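Local structure of ABC transporter, substrate binding protein (Polyamine) (Agrobacterium tumefaciens, 4EUO) at residues 247-259 / 265-277. The protein binds gamma-aminobutyric acid selectively in the periplasm, probably delivering it to an ABC transporter for uptake into the cell. Sequence-based numbering, arbitrary orientation.
Sequences ATSAQAQADMATA and VNIESAKLMDPKI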
loop_
_atom_site.group_PDB
_atom_site.type_symbol
_atom_site.label_atom_id
_atom_site.label_comp_id
_atom_site.label_asym_id
_atom_site.label_seq_id
_atom_site.Cartn_x
_atom_site.Cartn_y
_atom_site.Cartn_z
ATOM N N ALA A 247 -2.403 -17.366 1.618
ATOM C CA ALA A 247 -2.858 -15.979 1.441
ATOM C C ALA A 247 -2.879 -15.524 -0.019
ATOM O O ALA A 247 -3.669 -14.636 -0.386
ATOM C CB ALA A 247 -1.948 -15.061 2.241
ATOM N N THR A 248 -1.988 -16.105 -0.821
ATOM C CA THR A 248 -1.869 -15.749 -2.233
ATOM C C THR A 248 -2.612 -16.696 -3.169
ATOM O O THR A 248 -2.560 -16.500 -4.394
ATOM C CB THR A 248 -0.429 -15.560 -2.666
ATOM O OG1 THR A 248 0.268 -16.806 -2.556
ATOM C CG2 THR A 248 0.291 -14.481 -1.864
ATOM N N SER A 249 -3.347 -17.677 -2.593
ATOM C CA SER A 249 -4.153 -18.583 -3.418
ATOM C C SER A 249 -5.417 -17.845 -3.920
ATOM O O SER A 249 -5.795 -16.781 -3.425
ATOM C CB SER A 249 -4.477 -19.863 -2.658
ATOM O OG SER A 249 -5.282 -19.618 -1.526
ATOM N N ALA A 250 -6.078 -18.410 -4.942
ATOM C CA ALA A 250 -7.142 -17.733 -5.650
ATOM C C ALA A 250 -8.309 -17.296 -4.824
ATOM O O ALA A 250 -8.689 -16.127 -4.894
ATOM C CB ALA A 250 -7.619 -18.577 -6.832
ATOM N N GLN A 251 -8.899 -18.226 -4.058
ATOM C CA GLN A 251 -10.060 -17.857 -3.256
ATOM C C GLN A 251 -9.699 -16.864 -2.152
ATOM O O GLN A 251 -10.442 -15.913 -1.939
ATOM C CB GLN A 251 -10.779 -19.101 -2.671
ATOM C CG GLN A 251 -12.172 -18.797 -2.118
ATOM C CD GLN A 251 -13.171 -18.331 -3.148
ATOM O OE1 GLN A 251 -13.516 -19.049 -4.099
ATOM N NE2 GLN A 251 -13.693 -17.136 -2.952
ATOM N N ALA A 252 -8.574 -17.100 -1.456
ATOM C CA ALA A 252 -8.083 -16.218 -0.395
ATOM C C ALA A 252 -7.854 -14.801 -0.950
ATOM O O ALA A 252 -8.240 -13.833 -0.291
ATOM C CB ALA A 252 -6.800 -16.776 0.187
ATOM N N GLN A 253 -7.307 -14.690 -2.172
ATOM C CA GLN A 253 -7.076 -13.373 -2.769
ATOM C C GLN A 253 -8.400 -12.710 -3.184
ATOM O O GLN A 253 -8.602 -11.490 -3.017
ATOM C CB GLN A 253 -6.141 -13.496 -3.952
ATOM C CG GLN A 253 -4.683 -13.593 -3.534
ATOM C CD GLN A 253 -4.159 -12.226 -3.137
ATOM O OE1 GLN A 253 -4.361 -11.262 -3.873
ATOM N NE2 GLN A 253 -3.481 -12.116 -1.977
ATOM N N ALA A 254 -9.331 -13.509 -3.755
ATOM C CA ALA A 254 -10.627 -12.951 -4.119
ATOM C C ALA A 254 -11.332 -12.458 -2.850
ATOM O O ALA A 254 -11.943 -11.405 -2.872
ATOM C CB ALA A 254 -11.479 -14.033 -4.805
ATOM N N ASP A 255 -11.255 -13.212 -1.746
ATOM C CA ASP A 255 -11.916 -12.783 -0.511
ATOM C C ASP A 255 -11.286 -11.535 0.079
ATOM O O ASP A 255 -12.014 -10.654 0.520
ATOM C CB ASP A 255 -11.948 -13.931 0.518
ATOM C CG ASP A 255 -12.811 -15.125 0.079
ATOM O OD1 ASP A 255 -13.551 -14.993 -0.925
ATOM O OD2 ASP A 255 -12.654 -16.193 0.667
ATOM N N MET A 256 -9.960 -11.404 -0.003
ATOM C CA MET A 256 -9.273 -10.195 0.472
ATOM C C MET A 256 -9.762 -9.012 -0.384
ATOM O O MET A 256 -10.083 -7.942 0.131
ATOM C CB MET A 256 -7.765 -10.416 0.331
ATOM C CG MET A 256 -6.897 -9.182 0.645
ATOM S SD MET A 256 -6.797 -7.998 -0.737
ATOM C CE MET A 256 -6.134 -9.039 -2.044
ATOM N N ALA A 257 -9.833 -9.209 -1.717
ATOM C CA ALA A 257 -10.226 -8.117 -2.587
ATOM C C ALA A 257 -11.664 -7.665 -2.362
ATOM O O ALA A 257 -11.965 -6.472 -2.282
ATOM C CB ALA A 257 -10.037 -8.551 -4.045
ATOM N N THR A 258 -12.571 -8.648 -2.238
ATOM C CA THR A 258 -13.970 -8.342 -1.980
ATOM C C THR A 258 -14.107 -7.551 -0.678
ATOM O O THR A 258 -14.923 -6.625 -0.626
ATOM C CB THR A 258 -14.748 -9.672 -1.882
ATOM O OG1 THR A 258 -14.677 -10.320 -3.143
ATOM C CG2 THR A 258 -16.223 -9.481 -1.490
ATOM N N ALA A 259 -13.330 -7.914 0.350
ATOM C CA ALA A 259 -13.421 -7.291 1.675
ATOM C C ALA A 259 -12.744 -5.938 1.762
ATOM O O ALA A 259 -13.015 -5.208 2.712
ATOM C CB ALA A 259 -12.822 -8.212 2.714
ATOM N N VAL A 265 -3.773 -10.381 -6.481
ATOM C CA VAL A 265 -2.490 -10.672 -7.112
ATOM C C VAL A 265 -2.316 -12.155 -7.391
ATOM O O VAL A 265 -1.209 -12.670 -7.456
ATOM C CB VAL A 265 -1.293 -10.013 -6.377
ATOM C CG1 VAL A 265 -1.332 -8.482 -6.589
ATOM C CG2 VAL A 265 -1.325 -10.356 -4.889
ATOM N N ASN A 266 -3.461 -12.825 -7.601
ATOM C CA ASN A 266 -3.550 -14.198 -8.102
ATOM C C ASN A 266 -4.391 -14.025 -9.361
ATOM O O ASN A 266 -5.473 -13.421 -9.312
ATOM C CB ASN A 266 -4.199 -15.141 -7.115
ATOM C CG ASN A 266 -4.201 -16.565 -7.654
ATOM O OD1 ASN A 266 -4.775 -16.827 -8.723
ATOM N ND2 ASN A 266 -3.556 -17.488 -6.958
ATOM N N ILE A 267 -3.888 -14.535 -10.486
ATOM C CA ILE A 267 -4.538 -14.384 -11.792
ATOM C C ILE A 267 -5.824 -15.161 -11.963
ATOM O O ILE A 267 -6.572 -14.869 -12.908
ATOM C CB ILE A 267 -3.519 -14.644 -12.907
ATOM C CG1 ILE A 267 -3.218 -16.171 -13.038
ATOM C CG2 ILE A 267 -2.256 -13.803 -12.641
ATOM C CD1 ILE A 267 -1.973 -16.497 -13.780
ATOM N N GLU A 268 -6.136 -16.056 -11.038
ATOM C CA GLU A 268 -7.386 -16.810 -11.111
ATOM C C GLU A 268 -8.417 -16.334 -10.102
ATOM O O GLU A 268 -9.444 -16.990 -9.914
ATOM C CB GLU A 268 -7.113 -18.313 -11.001
ATOM C CG GLU A 268 -6.180 -18.768 -12.112
ATOM C CD GLU A 268 -6.073 -20.246 -12.404
ATOM O OE1 GLU A 268 -6.510 -21.065 -11.565
ATOM O OE2 GLU A 268 -5.498 -20.582 -13.464
ATOM N N SER A 269 -8.176 -15.162 -9.450
ATOM C CA SER A 269 -9.098 -14.622 -8.452
ATOM C C SER A 269 -10.284 -13.844 -9.024
ATOM O O SER A 269 -11.375 -13.958 -8.482
ATOM C CB SER A 269 -8.362 -13.708 -7.482
ATOM O OG SER A 269 -7.439 -14.473 -6.736
ATOM N N ALA A 270 -10.063 -12.993 -10.057
ATOM C CA ALA A 270 -11.108 -12.112 -10.605
ATOM C C ALA A 270 -12.403 -12.842 -10.946
ATOM O O ALA A 270 -13.493 -12.388 -10.583
ATOM C CB ALA A 270 -10.600 -11.354 -11.826
ATOM N N LYS A 271 -12.263 -14.005 -11.550
ATOM C CA LYS A 271 -13.394 -14.834 -11.954
ATOM C C LYS A 271 -14.273 -15.332 -10.789
ATOM O O LYS A 271 -15.418 -15.724 -11.013
ATOM C CB LYS A 271 -12.906 -15.988 -12.821
ATOM C CG LYS A 271 -12.108 -17.036 -12.092
ATOM C CD LYS A 271 -11.717 -18.103 -13.073
ATOM C CE LYS A 271 -10.881 -19.184 -12.483
ATOM N NZ LYS A 271 -10.178 -19.932 -13.559
ATOM N N LEU A 272 -13.747 -15.310 -9.554
ATOM C CA LEU A 272 -14.477 -15.767 -8.375
ATOM C C LEU A 272 -15.255 -14.648 -7.733
ATOM O O LEU A 272 -16.068 -14.877 -6.832
ATOM C CB LEU A 272 -13.500 -16.368 -7.342
ATOM C CG LEU A 272 -12.557 -17.463 -7.805
ATOM C CD1 LEU A 272 -11.539 -17.808 -6.694
ATOM C CD2 LEU A 272 -13.313 -18.747 -8.221
ATOM N N MET A 273 -14.999 -13.431 -8.175
ATOM C CA MET A 273 -15.629 -12.288 -7.559
ATOM C C MET A 273 -16.902 -11.865 -8.220
ATOM O O MET A 273 -17.151 -12.187 -9.385
ATOM C CB MET A 273 -14.644 -11.110 -7.507
ATOM C CG MET A 273 -13.377 -11.417 -6.721
ATOM S SD MET A 273 -12.258 -10.018 -6.741
ATOM C CE MET A 273 -13.283 -8.803 -5.823
ATOM N N ASP A 274 -17.708 -11.108 -7.462
ATOM C CA ASP A 274 -18.920 -10.483 -7.957
ATOM C C ASP A 274 -18.451 -9.470 -9.023
ATOM O O ASP A 274 -17.601 -8.613 -8.727
ATOM C CB ASP A 274 -19.637 -9.763 -6.793
ATOM C CG ASP A 274 -20.950 -9.061 -7.110
ATOM O OD1 ASP A 274 -21.137 -8.631 -8.271
ATOM O OD2 ASP A 274 -21.759 -8.880 -6.181
ATOM N N PRO A 275 -18.935 -9.587 -10.281
ATOM C CA PRO A 275 -18.517 -8.638 -11.332
ATOM C C PRO A 275 -18.698 -7.165 -10.973
ATOM O O PRO A 275 -17.872 -6.338 -11.360
ATOM C CB PRO A 275 -19.388 -9.037 -12.533
ATOM C CG PRO A 275 -19.730 -10.470 -12.286
ATOM C CD PRO A 275 -19.921 -10.560 -10.801
ATOM N N LYS A 276 -19.748 -6.833 -10.201
ATOM C CA LYS A 276 -20.025 -5.460 -9.764
ATOM C C LYS A 276 -18.909 -4.908 -8.842
ATOM O O LYS A 276 -18.635 -3.706 -8.854
ATOM C CB LYS A 276 -21.440 -5.370 -9.144
ATOM C CG LYS A 276 -21.537 -4.776 -7.740
ATOM C CD LYS A 276 -22.435 -5.608 -6.843
ATOM C CE LYS A 276 -22.447 -5.074 -5.435
ATOM N NZ LYS A 276 -23.824 -4.742 -4.989
ATOM N N ILE A 277 -18.275 -5.797 -8.059
ATOM C CA ILE A 277 -17.173 -5.449 -7.157
ATOM C C ILE A 277 -15.862 -5.435 -7.961
ATOM O O ILE A 277 -15.107 -4.461 -7.877
ATOM C CB ILE A 277 -17.137 -6.392 -5.915
ATOM C CG1 ILE A 277 -18.428 -6.219 -5.060
ATOM C CG2 ILE A 277 -15.878 -6.134 -5.061
ATOM C CD1 ILE A 277 -18.688 -7.317 -4.007
HETATM O O HOH W 1 -15.650 -15.287 -4.169
HETATM O O HOH W 2 -16.927 -10.370 -4.886
#
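Ala250 and Ser269 bring the backbones closest, their CA atoms 4.6 Å apart, and from there the chain of 265-277 runs along one flank of helix 250-260 in the same general direction, until Ile277 lies beside Thr258. At the start of the helix, Asn266 extends its amide with CG anti to the backbone N (chi1 -177°). Asn266 ND2 gives a nearly straight bond of 2.9 Å to Thr248 O, in the carbonyl plane and on a lone pair, while its OD1 accepts from Glu268 N at 2.8 Å, closing an Asx turn; with both ends bonded, the amide is held in orientation. Ser269 OG donates to Ala250 O over 2.8 Å, again on a lone pair; that carbonyl oxygen thus accepts both the helical N-H of Ala254 and the serine hydroxyl. Gln253 bends at chi2 and sends OE1 to Val265 N, 2.8 Å away, the donor N lying off the plane of the side-chain carbonyl. Its NE2 reaches back to Ala247 O and also bonds Ser98 O of strand 96-107, fixing the rotation of the buried amide. In this periplasmic binding protein, the short connection after the helix carries the chain back to near its start, and 265-277 then follows the helix, while Gln253 and Met256 also pack on Trp20 of helix 10-28; the contact lies outside the ligand pocket. Further along, the interface turns apolar. Leu272 CB meets Ala254 CB, and Met273 lays its CG over the same methyl at 3.8 Å. A bend at chi3 (64°) brings Met273 CE to Ala257 CB at 3.7 Å and beside Thr258 OG1. Two waters bridge the more open edge: one accepts from Gln251 NE2 and donates to Leu272 O, the other accepts from Asp274 N and donates to Thr258 OG1.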